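Local coordinates for protein cellulase (Xanthomonas axonopodis pv. citri, PDB 5HOS) that is an endo-beta-1,4-glucanase of glycoside hydrolase family 5, a cellulase that probably hydrolyses internal beta-1,4 bonds between glucose units of cellulose chains, at residues 46-49 with 53-56; 73-78 with 94-99; 79-82 with 87-90; 82-87 with 132-137; 112-117 with 140-145. One frame throughout, in Å; residues are numbered along the deposited sequence.

How the contacts relate
All five contacts lie in the early part of a (beta/alpha)8 barrel, between its first strand and the helix that follows its third. Contacts 2 and 5 are the buried pair: neighbouring strands 70-75 and 109-114 turn aliphatic side chains outward onto helices 90-105 and 132-145, with apolar packing alone across the segments. Contacts 1 and 3 are partly buried loop closures, and polar atoms enter, through a bridging water in contact 1 and a backbone bond in contact 3. Contact 4 lies at the surface, where water and carboxylate chemistry dominate. Y54 ties contact 1 to contact 2, Q81 joins contacts 3 and 4, and R141 links contacts 3, 4 and 5.

Contact 1 of 5, residues 46-49 with 53-56; sequences GVLN and RYPA
The apolar part of this contact is one leucine methyl set against a tyrosine. L48 CD1 comes up to the edge of the Y54 ring, near its plane, 4.2 Å from CD1 of Y54, and the same methyl lies 4.3 Å from CA of R53. CG of L48 is anti to the backbone N (chi1 -180°), an extended pose that carries the methyl across to the other segment. Both segments belong to the long loop between strand 29-34 and helix 57-65, the first beta-to-alpha connection of a (beta/alpha)8 barrel, and the contact draws that loop back on itself. Polar contact is made through water: N49 OD1 accepts a hydrogen bond of 2.8 Å from a water that in turn accepts from Y54 N at 2.9 Å. The water therefore links the side-chain amide on one side to the backbone on the other. N49 OD1 also lies 4.3 Å from R53 CB, a loose van der Waals approach. The polar ends of the second segment are used elsewhere. R53 makes a salt bridge with E59 and a cation-pi contact with W309, while the Y54 hydroxyl is hydrogen-bonded to OE1 of Q92 on helix 90-105.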
# COMPACT_ATOMS: atom_id res chain seq x y z
N GLY A 46 -22.22 4.31 -0.30
CA GLY A 46 -22.15 3.42 -1.44
C GLY A 46 -22.79 2.09 -1.06
O GLY A 46 -23.04 1.82 0.11
N VAL A 47 -23.04 1.26 -2.07
CA VAL A 47 -23.75 -0.00 -1.88
C VAL A 47 -22.84 -1.16 -2.28
O VAL A 47 -22.32 -1.19 -3.39
CB VAL A 47 -25.04 -0.02 -2.72
CG1 VAL A 47 -25.67 -1.41 -2.74
CG2 VAL A 47 -26.04 1.00 -2.18
N LEU A 48 -22.67 -2.12 -1.36
CA LEU A 48 -21.83 -3.29 -1.59
C LEU A 48 -22.33 -4.08 -2.78
O LEU A 48 -23.53 -4.32 -2.91
CB LEU A 48 -21.80 -4.18 -0.34
CG LEU A 48 -20.97 -5.46 -0.37
CD1 LEU A 48 -19.48 -5.16 -0.47
CD2 LEU A 48 -21.27 -6.29 0.87
N ASN A 49 -21.40 -4.47 -3.65
CA ASN A 49 -21.66 -5.23 -4.89
C ASN A 49 -22.32 -4.46 -6.03
O ASN A 49 -22.68 -5.06 -7.04
CB ASN A 49 -22.42 -6.54 -4.59
CG ASN A 49 -21.62 -7.47 -3.72
OD1 ASN A 49 -20.40 -7.59 -3.88
ND2 ASN A 49 -22.28 -8.14 -2.78
N ARG A 53 -16.76 -3.56 -4.07
CA ARG A 53 -16.76 -4.99 -3.75
C ARG A 53 -15.57 -5.34 -2.87
O ARG A 53 -14.56 -4.62 -2.88
CB ARG A 53 -16.67 -5.84 -5.03
CG ARG A 53 -15.39 -5.61 -5.83
CD ARG A 53 -15.21 -6.57 -6.99
NE ARG A 53 -14.84 -7.93 -6.57
CZ ARG A 53 -15.68 -8.97 -6.47
NH1 ARG A 53 -16.99 -8.86 -6.73
NH2 ARG A 53 -15.20 -10.15 -6.09
N TYR A 54 -15.68 -6.44 -2.14
CA TYR A 54 -14.54 -7.08 -1.51
C TYR A 54 -14.20 -8.35 -2.30
O TYR A 54 -15.04 -8.87 -3.03
CB TYR A 54 -14.83 -7.38 -0.03
CG TYR A 54 -14.59 -6.18 0.87
CD1 TYR A 54 -15.44 -5.08 0.84
CD2 TYR A 54 -13.50 -6.14 1.74
CE1 TYR A 54 -15.22 -3.98 1.65
CE2 TYR A 54 -13.27 -5.04 2.55
CZ TYR A 54 -14.13 -3.96 2.51
OH TYR A 54 -13.91 -2.87 3.31
N PRO A 55 -12.95 -8.84 -2.17
CA PRO A 55 -12.58 -10.03 -2.94
C PRO A 55 -13.28 -11.32 -2.50
O PRO A 55 -13.55 -11.50 -1.31
CB PRO A 55 -11.06 -10.14 -2.70
CG PRO A 55 -10.64 -8.84 -2.10
CD PRO A 55 -11.83 -8.35 -1.35
N ALA A 56 -13.59 -12.20 -3.45
CA ALA A 56 -14.04 -13.56 -3.14
C ALA A 56 -12.91 -14.34 -2.49
O ALA A 56 -11.75 -14.03 -2.72
CB ALA A 56 -14.52 -14.26 -4.40
O HOH W 1 -18.08 -8.04 -2.44

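Contact 2 of 5, residues 73-78 with 94-99; sequences LPILWE and ALIRQA
I96 and A99 of helix 90-105 pack against I75 and L73 of strand 70-75, all four residues buried. Taking the helix in order, I96 comes first. Its CD1 meets CG2 of I75 at 4.1 Å, and its CG1 lies 4.2 Å from that same methyl, so the CG1-CD1 arm of I96 lies against a single methyl. The two isoleucine side chains cross at about a right angle. I75 has CG1 between its backbone N and carbonyl carbon (chi1 65°), which leaves CG2 anti to the carbonyl carbon and facing the helix. This is the strand-to-helix packing of a (beta/alpha)8 barrel: the second strand of the parallel sheet turns alternate residues outward, and helix 90-105, reached after the short helix 77-80, lies over them. L80 of that short helix also touches both isoleucines, as does Y54 from the loop after the first strand. R97 and Q98 then carry the helix round its outer side, where the NH1 group of R97 bonds to A145 O and its guanidinium makes a cation-pi contact with F146. One turn on from I96, A99 brings its CB to L73 CD2 at 3.7 Å. L73 holds CG anti to the backbone N (chi1 -175°), reaching out to a helix position where the side chain is just a methyl group.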
# COMPACT_ATOMS: atom_id res chain seq x y z
N LEU A 73 -5.06 -4.39 0.68
CA LEU A 73 -6.50 -4.20 0.54
C LEU A 73 -6.88 -2.73 0.77
O LEU A 73 -7.01 -2.29 1.91
CB LEU A 73 -7.22 -5.10 1.55
CG LEU A 73 -8.74 -5.12 1.47
CD1 LEU A 73 -9.19 -5.92 0.26
CD2 LEU A 73 -9.32 -5.70 2.76
N PRO A 74 -7.06 -1.98 -0.33
CA PRO A 74 -7.55 -0.62 -0.22
C PRO A 74 -8.99 -0.59 0.30
O PRO A 74 -9.84 -1.32 -0.21
CB PRO A 74 -7.52 -0.11 -1.66
CG PRO A 74 -6.49 -0.92 -2.34
CD PRO A 74 -6.67 -2.28 -1.73
N ILE A 75 -9.22 0.25 1.32
CA ILE A 75 -10.55 0.53 1.85
C ILE A 75 -10.71 2.03 1.95
O ILE A 75 -9.71 2.76 2.01
CB ILE A 75 -10.80 -0.15 3.21
CG1 ILE A 75 -9.88 0.38 4.33
CG2 ILE A 75 -10.62 -1.65 3.08
CD1 ILE A 75 -10.44 1.52 5.14
N LEU A 76 -11.96 2.50 1.95
CA LEU A 76 -12.25 3.92 2.08
C LEU A 76 -12.53 4.27 3.52
O LEU A 76 -13.44 3.70 4.12
CB LEU A 76 -13.49 4.32 1.28
CG LEU A 76 -13.38 4.88 -0.13
CD1 LEU A 76 -14.70 5.54 -0.47
CD2 LEU A 76 -12.23 5.86 -0.30
N TRP A 77 -11.80 5.24 4.05
CA TRP A 77 -11.99 5.73 5.43
C TRP A 77 -13.48 5.97 5.72
O TRP A 77 -14.00 5.51 6.73
CB TRP A 77 -11.19 7.02 5.64
CG TRP A 77 -11.09 7.54 7.06
CD1 TRP A 77 -11.80 7.13 8.16
CD2 TRP A 77 -10.27 8.62 7.50
NE1 TRP A 77 -11.46 7.88 9.25
CE2 TRP A 77 -10.52 8.80 8.88
CE3 TRP A 77 -9.34 9.45 6.86
CZ2 TRP A 77 -9.86 9.78 9.64
CZ3 TRP A 77 -8.69 10.44 7.63
CH2 TRP A 77 -8.96 10.59 8.99
N GLU A 78 -14.15 6.68 4.82
CA GLU A 78 -15.53 7.10 5.05
C GLU A 78 -16.53 5.95 5.08
O GLU A 78 -17.58 6.06 5.72
CB GLU A 78 -15.96 8.13 4.00
CG GLU A 78 -15.14 9.42 4.07
CD GLU A 78 -13.89 9.42 3.21
OE1 GLU A 78 -13.49 8.37 2.65
OE2 GLU A 78 -13.28 10.51 3.09
N ALA A 94 -16.81 -5.93 9.50
CA ALA A 94 -17.00 -7.37 9.23
C ALA A 94 -16.48 -7.78 7.85
O ALA A 94 -15.92 -8.85 7.71
CB ALA A 94 -18.46 -7.77 9.40
N LEU A 95 -16.64 -6.92 6.84
CA LEU A 95 -16.05 -7.20 5.52
C LEU A 95 -14.53 -7.31 5.58
O LEU A 95 -13.96 -8.20 4.98
CB LEU A 95 -16.46 -6.16 4.48
CG LEU A 95 -17.90 -6.33 4.01
CD1 LEU A 95 -18.44 -5.03 3.42
CD2 LEU A 95 -18.02 -7.48 3.02
N ILE A 96 -13.90 -6.41 6.32
CA ILE A 96 -12.44 -6.45 6.48
C ILE A 96 -12.05 -7.70 7.28
O ILE A 96 -11.10 -8.38 6.93
CB ILE A 96 -11.87 -5.16 7.12
CG1 ILE A 96 -12.15 -3.97 6.20
CG2 ILE A 96 -10.36 -5.28 7.35
CD1 ILE A 96 -11.96 -2.61 6.86
N ARG A 97 -12.81 -8.03 8.33
CA ARG A 97 -12.55 -9.28 9.07
C ARG A 97 -12.66 -10.52 8.19
O ARG A 97 -11.88 -11.46 8.34
CB ARG A 97 -13.50 -9.43 10.26
CG ARG A 97 -13.19 -8.53 11.44
CD ARG A 97 -13.98 -9.01 12.65
NE ARG A 97 -14.02 -8.00 13.70
CZ ARG A 97 -13.00 -7.69 14.50
NH1 ARG A 97 -11.81 -8.28 14.39
NH2 ARG A 97 -13.17 -6.75 15.43
N GLN A 98 -13.61 -10.52 7.26
CA GLN A 98 -13.75 -11.62 6.32
C GLN A 98 -12.56 -11.70 5.35
O GLN A 98 -12.11 -12.79 5.01
CB GLN A 98 -15.04 -11.49 5.49
CG GLN A 98 -15.41 -12.76 4.73
CD GLN A 98 -15.77 -13.92 5.66
OE1 GLN A 98 -16.52 -13.76 6.62
NE2 GLN A 98 -15.24 -15.11 5.37
N ALA A 99 -12.10 -10.54 4.88
CA ALA A 99 -10.93 -10.46 4.02
C ALA A 99 -9.70 -11.03 4.72
O ALA A 99 -8.98 -11.83 4.13
CB ALA A 99 -10.67 -9.02 3.58

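Contact 3 of 5, residues 79-82 with 87-90; sequences RLQP and ELDP
L80 O takes a backbone hydrogen bond from D89 N of 2.8 Å, nearly straight at 163°, and so closes the loop between helix 77-80 and helix 90-105, part of the second beta-to-alpha connection of a (beta/alpha)8 barrel. The donor is tilted 30° from the carbonyl plane. The same oxygen also receives a CA-H...O contact from L88, with L88 CA at 3.3 Å. Around this polar centre the side chains close in. L88 CD2 rests 4.0 Å from Q81 CB and 4.2 Å from L80 CG. D89 CB lies 3.5 Å from R79 O and 4.1 Å from CD of P82, the proline and aspartate side chains meeting at about a right angle.

The next shell holds these groups in place. Q81 runs extended beyond CG, and its NE2 bonds to G86 O and to D137 OD2 while OE1 accepts from W77 NE1, gripping the amide from both ends. E87 forms a salt bridge with R141, whose side chain also packs on L88. D89 is the N-cap of helix 90-105: with CG anti to the backbone N (chi1 179°), its carboxylate reaches the start of the helix, where OD2 accepts a hydrogen bond from Q92 N.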
# COMPACT_ATOMS: atom_id res chain seq x y z
N ARG A 79 -16.21 4.86 4.39
CA ARG A 79 -17.02 3.64 4.45
C ARG A 79 -16.80 2.90 5.77
O ARG A 79 -17.74 2.36 6.35
CB ARG A 79 -16.73 2.73 3.27
CG ARG A 79 -17.13 3.36 1.95
CD ARG A 79 -17.08 2.39 0.79
NE ARG A 79 -17.69 3.01 -0.40
CZ ARG A 79 -17.17 3.06 -1.62
NH1 ARG A 79 -16.02 2.48 -1.95
NH2 ARG A 79 -17.87 3.69 -2.58
N LEU A 80 -15.56 2.86 6.24
CA LEU A 80 -15.25 2.20 7.50
C LEU A 80 -15.64 3.03 8.74
O LEU A 80 -16.03 2.45 9.75
CB LEU A 80 -13.77 1.83 7.56
CG LEU A 80 -13.31 1.08 8.82
CD1 LEU A 80 -14.06 -0.23 9.02
CD2 LEU A 80 -11.82 0.84 8.74
N GLN A 81 -15.50 4.35 8.67
CA GLN A 81 -15.82 5.24 9.78
C GLN A 81 -16.55 6.47 9.24
O GLN A 81 -15.93 7.48 8.94
CB GLN A 81 -14.56 5.65 10.54
CG GLN A 81 -14.85 6.37 11.84
CD GLN A 81 -13.61 6.88 12.53
OE1 GLN A 81 -12.65 7.29 11.88
NE2 GLN A 81 -13.63 6.87 13.86
N PRO A 82 -17.89 6.36 9.12
CA PRO A 82 -18.67 7.44 8.48
C PRO A 82 -18.70 8.79 9.20
O PRO A 82 -19.00 9.80 8.57
CB PRO A 82 -20.08 6.83 8.39
CG PRO A 82 -19.86 5.36 8.39
CD PRO A 82 -18.70 5.15 9.32
N GLU A 87 -17.94 5.30 15.92
CA GLU A 87 -17.76 3.86 15.89
C GLU A 87 -17.49 3.44 14.46
O GLU A 87 -18.04 4.01 13.52
CB GLU A 87 -19.04 3.14 16.34
CG GLU A 87 -19.57 3.52 17.72
CD GLU A 87 -18.85 2.85 18.87
OE1 GLU A 87 -19.40 2.90 19.99
OE2 GLU A 87 -17.76 2.28 18.67
N LEU A 88 -16.66 2.41 14.30
CA LEU A 88 -16.46 1.83 12.98
C LEU A 88 -17.76 1.19 12.52
O LEU A 88 -18.49 0.60 13.31
CB LEU A 88 -15.34 0.79 12.99
CG LEU A 88 -13.97 1.26 13.50
CD1 LEU A 88 -12.95 0.15 13.34
CD2 LEU A 88 -13.52 2.51 12.77
N ASP A 89 -18.08 1.35 11.24
CA ASP A 89 -19.28 0.79 10.66
C ASP A 89 -19.26 -0.75 10.82
O ASP A 89 -18.33 -1.39 10.33
CB ASP A 89 -19.36 1.15 9.18
CG ASP A 89 -20.58 0.57 8.52
OD1 ASP A 89 -21.67 1.11 8.74
OD2 ASP A 89 -20.47 -0.44 7.81
N PRO A 90 -20.26 -1.33 11.53
CA PRO A 90 -20.25 -2.79 11.74
C PRO A 90 -20.08 -3.64 10.48
O PRO A 90 -19.25 -4.56 10.47
CB PRO A 90 -21.60 -3.05 12.42
CG PRO A 90 -21.88 -1.79 13.16
CD PRO A 90 -21.37 -0.69 12.27

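Contact 4 of 5, residues 82-87 with 132-137; sequences PRAGGE and ISTFND
D137 of helix 132-145 reaches out to G85 at the corner of a type II beta turn that runs from R83 to G86. Its CG is anti to the backbone N (chi1 -174°), which swings the carboxylate off the helix until OD2 lies 3.2 Å from G85 CA. G85 sits at the third position of the turn with positive phi (76°), a conformation that favours glycine. The turn itself is closed by G86 N bonding to R83 O at 2.9 Å.

One helical turn earlier, T134 presents its methyl to A84, the residue before G85. CG2 meets A84 CB at 4.0 Å, and OG1 is close behind at 4.2 Å from the same atom, so the fork of the threonine straddles the alanine methyl. With CG2 anti to its own backbone N and OG1 beside that N (chi1 -66°), both branches face the loop. Between these two side-chain contacts a water bridges the backbones, accepting from G85 N at 2.9 Å and donating to T134 O at 2.7 Å.

Within the helix, D137 OD2 forms a salt bridge with R141 NE, and in the modelled conformer of R140 its NH2 pairs with OD1. The charge of R141 probably favours the anionic form of D137. These ion pairs position the carboxylate and R141; what holds the turn to the helix is the bridging water together with R141 NH2, which bonds to G85 O.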
# COMPACT_ATOMS: atom_id res chain seq x y z
N PRO A 82 -17.89 6.36 9.12
CA PRO A 82 -18.67 7.44 8.48
C PRO A 82 -18.70 8.79 9.20
O PRO A 82 -19.00 9.80 8.57
CB PRO A 82 -20.08 6.83 8.39
CG PRO A 82 -19.86 5.36 8.39
CD PRO A 82 -18.70 5.15 9.32
N ARG A 83 -18.40 8.82 10.50
CA ARG A 83 -18.38 10.05 11.29
C ARG A 83 -17.08 10.19 12.05
O ARG A 83 -16.58 9.21 12.60
CB ARG A 83 -19.55 10.06 12.28
CG ARG A 83 -20.90 10.13 11.61
CD ARG A 83 -22.04 10.16 12.62
NE ARG A 83 -23.32 10.21 11.93
CZ ARG A 83 -23.91 11.30 11.44
NH1 ARG A 83 -23.36 12.51 11.56
NH2 ARG A 83 -25.09 11.19 10.83
N ALA A 84 -16.54 11.41 12.07
CA ALA A 84 -15.29 11.70 12.77
C ALA A 84 -15.40 11.30 14.23
O ALA A 84 -16.34 11.72 14.92
CB ALA A 84 -14.96 13.19 12.67
N GLY A 85 -14.48 10.47 14.68
CA GLY A 85 -14.45 10.03 16.07
C GLY A 85 -15.51 8.99 16.44
O GLY A 85 -15.61 8.61 17.61
N GLY A 86 -16.27 8.53 15.45
CA GLY A 86 -17.37 7.61 15.68
C GLY A 86 -16.96 6.16 15.63
O GLY A 86 -15.81 5.81 15.33
N GLU A 87 -17.94 5.30 15.92
CA GLU A 87 -17.76 3.86 15.89
C GLU A 87 -17.49 3.44 14.46
O GLU A 87 -18.04 4.01 13.52
CB GLU A 87 -19.04 3.14 16.34
CG GLU A 87 -19.57 3.52 17.72
CD GLU A 87 -18.85 2.85 18.87
OE1 GLU A 87 -19.40 2.90 19.99
OE2 GLU A 87 -17.76 2.28 18.67
N ILE A 132 -5.58 16.25 13.66
CA ILE A 132 -4.82 14.99 13.80
C ILE A 132 -5.59 13.98 14.65
O ILE A 132 -5.60 12.78 14.35
CB ILE A 132 -3.40 15.23 14.37
CG1 ILE A 132 -2.41 15.73 13.30
CG2 ILE A 132 -2.78 13.95 14.90
CD1 ILE A 132 -2.93 16.65 12.22
N SER A 133 -6.25 14.47 15.70
CA SER A 133 -7.08 13.65 16.58
C SER A 133 -8.09 12.78 15.83
O SER A 133 -8.36 11.66 16.23
CB SER A 133 -7.82 14.53 17.61
OG SER A 133 -8.74 15.40 16.97
N THR A 134 -8.66 13.30 14.74
CA THR A 134 -9.59 12.53 13.93
C THR A 134 -8.93 11.31 13.28
O THR A 134 -9.51 10.22 13.25
CB THR A 134 -10.24 13.44 12.88
OG1 THR A 134 -11.06 14.40 13.56
CG2 THR A 134 -11.11 12.65 11.90
N PHE A 135 -7.71 11.50 12.77
CA PHE A 135 -6.93 10.42 12.19
C PHE A 135 -6.50 9.42 13.26
O PHE A 135 -6.59 8.19 13.06
CB PHE A 135 -5.73 11.01 11.43
CG PHE A 135 -4.92 10.02 10.64
CD1 PHE A 135 -5.54 9.08 9.80
CD2 PHE A 135 -3.54 10.06 10.69
CE1 PHE A 135 -4.78 8.19 9.06
CE2 PHE A 135 -2.78 9.16 9.95
CZ PHE A 135 -3.40 8.23 9.14
N ASN A 136 -6.05 9.94 14.40
CA ASN A 136 -5.69 9.10 15.55
C ASN A 136 -6.81 8.15 15.96
O ASN A 136 -6.57 6.98 16.26
CB ASN A 136 -5.32 9.94 16.77
CG ASN A 136 -3.97 10.63 16.65
OD1 ASN A 136 -3.17 10.35 15.77
ND2 ASN A 136 -3.72 11.56 17.57
N ASP A 137 -8.05 8.66 15.97
CA ASP A 137 -9.18 7.85 16.42
C ASP A 137 -9.46 6.68 15.49
O ASP A 137 -9.75 5.59 15.95
CB ASP A 137 -10.43 8.69 16.59
CG ASP A 137 -11.56 7.90 17.19
OD1 ASP A 137 -11.49 7.61 18.40
OD2 ASP A 137 -12.48 7.51 16.43
O HOH W 2 -12.13 9.60 13.26

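Contact 5 of 5, residues 112-117 with 140-145; sequences VDVHNY and RRLAIA
A single leucine carries this whole contact: L142 of helix 132-145 reaches two valines of strand 109-114 with one methyl, CD1. That methyl lies 4.2 Å from V114 CG2 and, more loosely, 4.5 Å from V112 CG1. All three residues are buried. The valines are two apart on the strand, so both point outward to the helix; with like torsions (CG1 anti to the backbone N, chi1 178° in each), they offer different branches, and the leucine methyl sits between CG1 of V112 and CG2 of V114.

The strand residue between them faces the other way. D113 OD2 accepts a hydrogen bond from H115 ND1 at 2.7 Å, nearly straight and using the syn lone pair of the carboxylate, with the oxygen close to the imidazole plane. That bond should hold the histidine ring in its rotation. N116, just beyond, bonds through OD1 to W77 N and through ND2 to E78 OE1.

In the (beta/alpha)8 barrel, strand 109-114 is the third of the parallel sheet, hydrogen-bonded to strand 70-75 on one side and strand 152-155 on the other. Helix 132-145 packs over its outer face, with L138 and W139 of that helix also touching V114, and A143 turned to I179 of helix 165-181.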
# COMPACT_ATOMS: atom_id res chain seq x y z
N VAL A 112 -4.13 -3.58 5.52
CA VAL A 112 -5.31 -2.73 5.50
C VAL A 112 -4.83 -1.35 5.10
O VAL A 112 -4.14 -0.69 5.87
CB VAL A 112 -6.04 -2.69 6.85
CG1 VAL A 112 -7.24 -1.75 6.78
CG2 VAL A 112 -6.47 -4.09 7.27
N ASP A 113 -5.20 -0.92 3.89
CA ASP A 113 -4.74 0.35 3.30
C ASP A 113 -5.88 1.34 3.35
O ASP A 113 -6.85 1.22 2.59
CB ASP A 113 -4.23 0.10 1.86
CG ASP A 113 -4.39 1.31 0.91
OD1 ASP A 113 -4.27 2.48 1.35
OD2 ASP A 113 -4.63 1.07 -0.29
N VAL A 114 -5.77 2.33 4.23
CA VAL A 114 -6.74 3.42 4.30
C VAL A 114 -6.42 4.30 3.08
O VAL A 114 -5.45 5.05 3.10
CB VAL A 114 -6.64 4.20 5.62
CG1 VAL A 114 -7.63 5.35 5.65
CG2 VAL A 114 -6.88 3.26 6.80
N HIS A 115 -7.25 4.17 2.05
CA HIS A 115 -6.90 4.61 0.70
C HIS A 115 -7.44 6.01 0.43
O HIS A 115 -8.27 6.20 -0.45
CB HIS A 115 -7.40 3.60 -0.33
CG HIS A 115 -6.71 3.67 -1.66
ND1 HIS A 115 -5.56 2.96 -1.95
CD2 HIS A 115 -7.02 4.34 -2.80
CE1 HIS A 115 -5.19 3.20 -3.19
NE2 HIS A 115 -6.06 4.03 -3.73
N ASN A 116 -6.92 6.98 1.18
CA ASN A 116 -7.58 8.28 1.33
C ASN A 116 -6.81 9.56 1.01
O ASN A 116 -7.37 10.65 1.15
CB ASN A 116 -8.21 8.36 2.72
CG ASN A 116 -9.63 7.88 2.71
OD1 ASN A 116 -9.88 6.68 2.60
ND2 ASN A 116 -10.58 8.82 2.75
N TYR A 117 -5.56 9.46 0.58
CA TYR A 117 -4.79 10.63 0.15
C TYR A 117 -4.73 11.72 1.24
O TYR A 117 -4.67 12.91 0.93
CB TYR A 117 -5.35 11.17 -1.18
CG TYR A 117 -5.47 10.10 -2.24
CD1 TYR A 117 -4.38 9.77 -3.04
CD2 TYR A 117 -6.65 9.37 -2.41
CE1 TYR A 117 -4.47 8.77 -4.00
CE2 TYR A 117 -6.75 8.37 -3.36
CZ TYR A 117 -5.66 8.08 -4.16
OH TYR A 117 -5.74 7.08 -5.11
N ARG A 140 -6.66 4.16 16.30
CA ARG A 140 -6.91 3.55 17.61
C ARG A 140 -7.91 2.40 17.48
O ARG A 140 -7.66 1.29 17.95
CB ARG A 140 -7.45 4.59 18.61
CG ARG A 140 -7.58 4.07 20.04
CD ARG A 140 -8.16 5.11 20.99
NE ARG A 140 -9.45 5.61 20.52
CZ ARG A 140 -10.63 4.98 20.64
NH1 ARG A 140 -10.74 3.79 21.23
NH2 ARG A 140 -11.72 5.56 20.16
N ARG A 141 -9.03 2.68 16.81
CA ARG A 141 -10.10 1.70 16.63
C ARG A 141 -9.69 0.52 15.76
O ARG A 141 -10.03 -0.61 16.06
CB ARG A 141 -11.36 2.37 16.07
CG ARG A 141 -11.98 3.37 17.04
CD ARG A 141 -13.16 4.07 16.40
NE ARG A 141 -13.76 5.11 17.25
CZ ARG A 141 -14.65 4.91 18.23
NH1 ARG A 141 -15.07 3.69 18.55
NH2 ARG A 141 -15.11 5.96 18.90
N LEU A 142 -8.96 0.78 14.67
CA LEU A 142 -8.46 -0.31 13.83
C LEU A 142 -7.44 -1.15 14.57
O LEU A 142 -7.45 -2.37 14.46
CB LEU A 142 -7.85 0.18 12.53
CG LEU A 142 -8.79 0.32 11.33
CD1 LEU A 142 -8.05 1.03 10.21
CD2 LEU A 142 -9.29 -1.04 10.86
N ALA A 143 -6.55 -0.48 15.32
CA ALA A 143 -5.54 -1.19 16.09
C ALA A 143 -6.18 -2.12 17.11
O ALA A 143 -5.73 -3.26 17.27
CB ALA A 143 -4.59 -0.23 16.77
N ILE A 144 -7.24 -1.64 17.78
CA ILE A 144 -7.96 -2.47 18.75
C ILE A 144 -8.63 -3.66 18.05
O ILE A 144 -8.52 -4.78 18.53
CB ILE A 144 -8.99 -1.63 19.57
CG1 ILE A 144 -8.23 -0.68 20.52
CG2 ILE A 144 -9.92 -2.54 20.38
CD1 ILE A 144 -9.06 0.47 21.06
N ALA A 145 -9.30 -3.41 16.93
CA ALA A 145 -10.02 -4.45 16.21
C ALA A 145 -9.12 -5.60 15.74
O ALA A 145 -9.55 -6.74 15.74
CB ALA A 145 -10.77 -3.87 15.02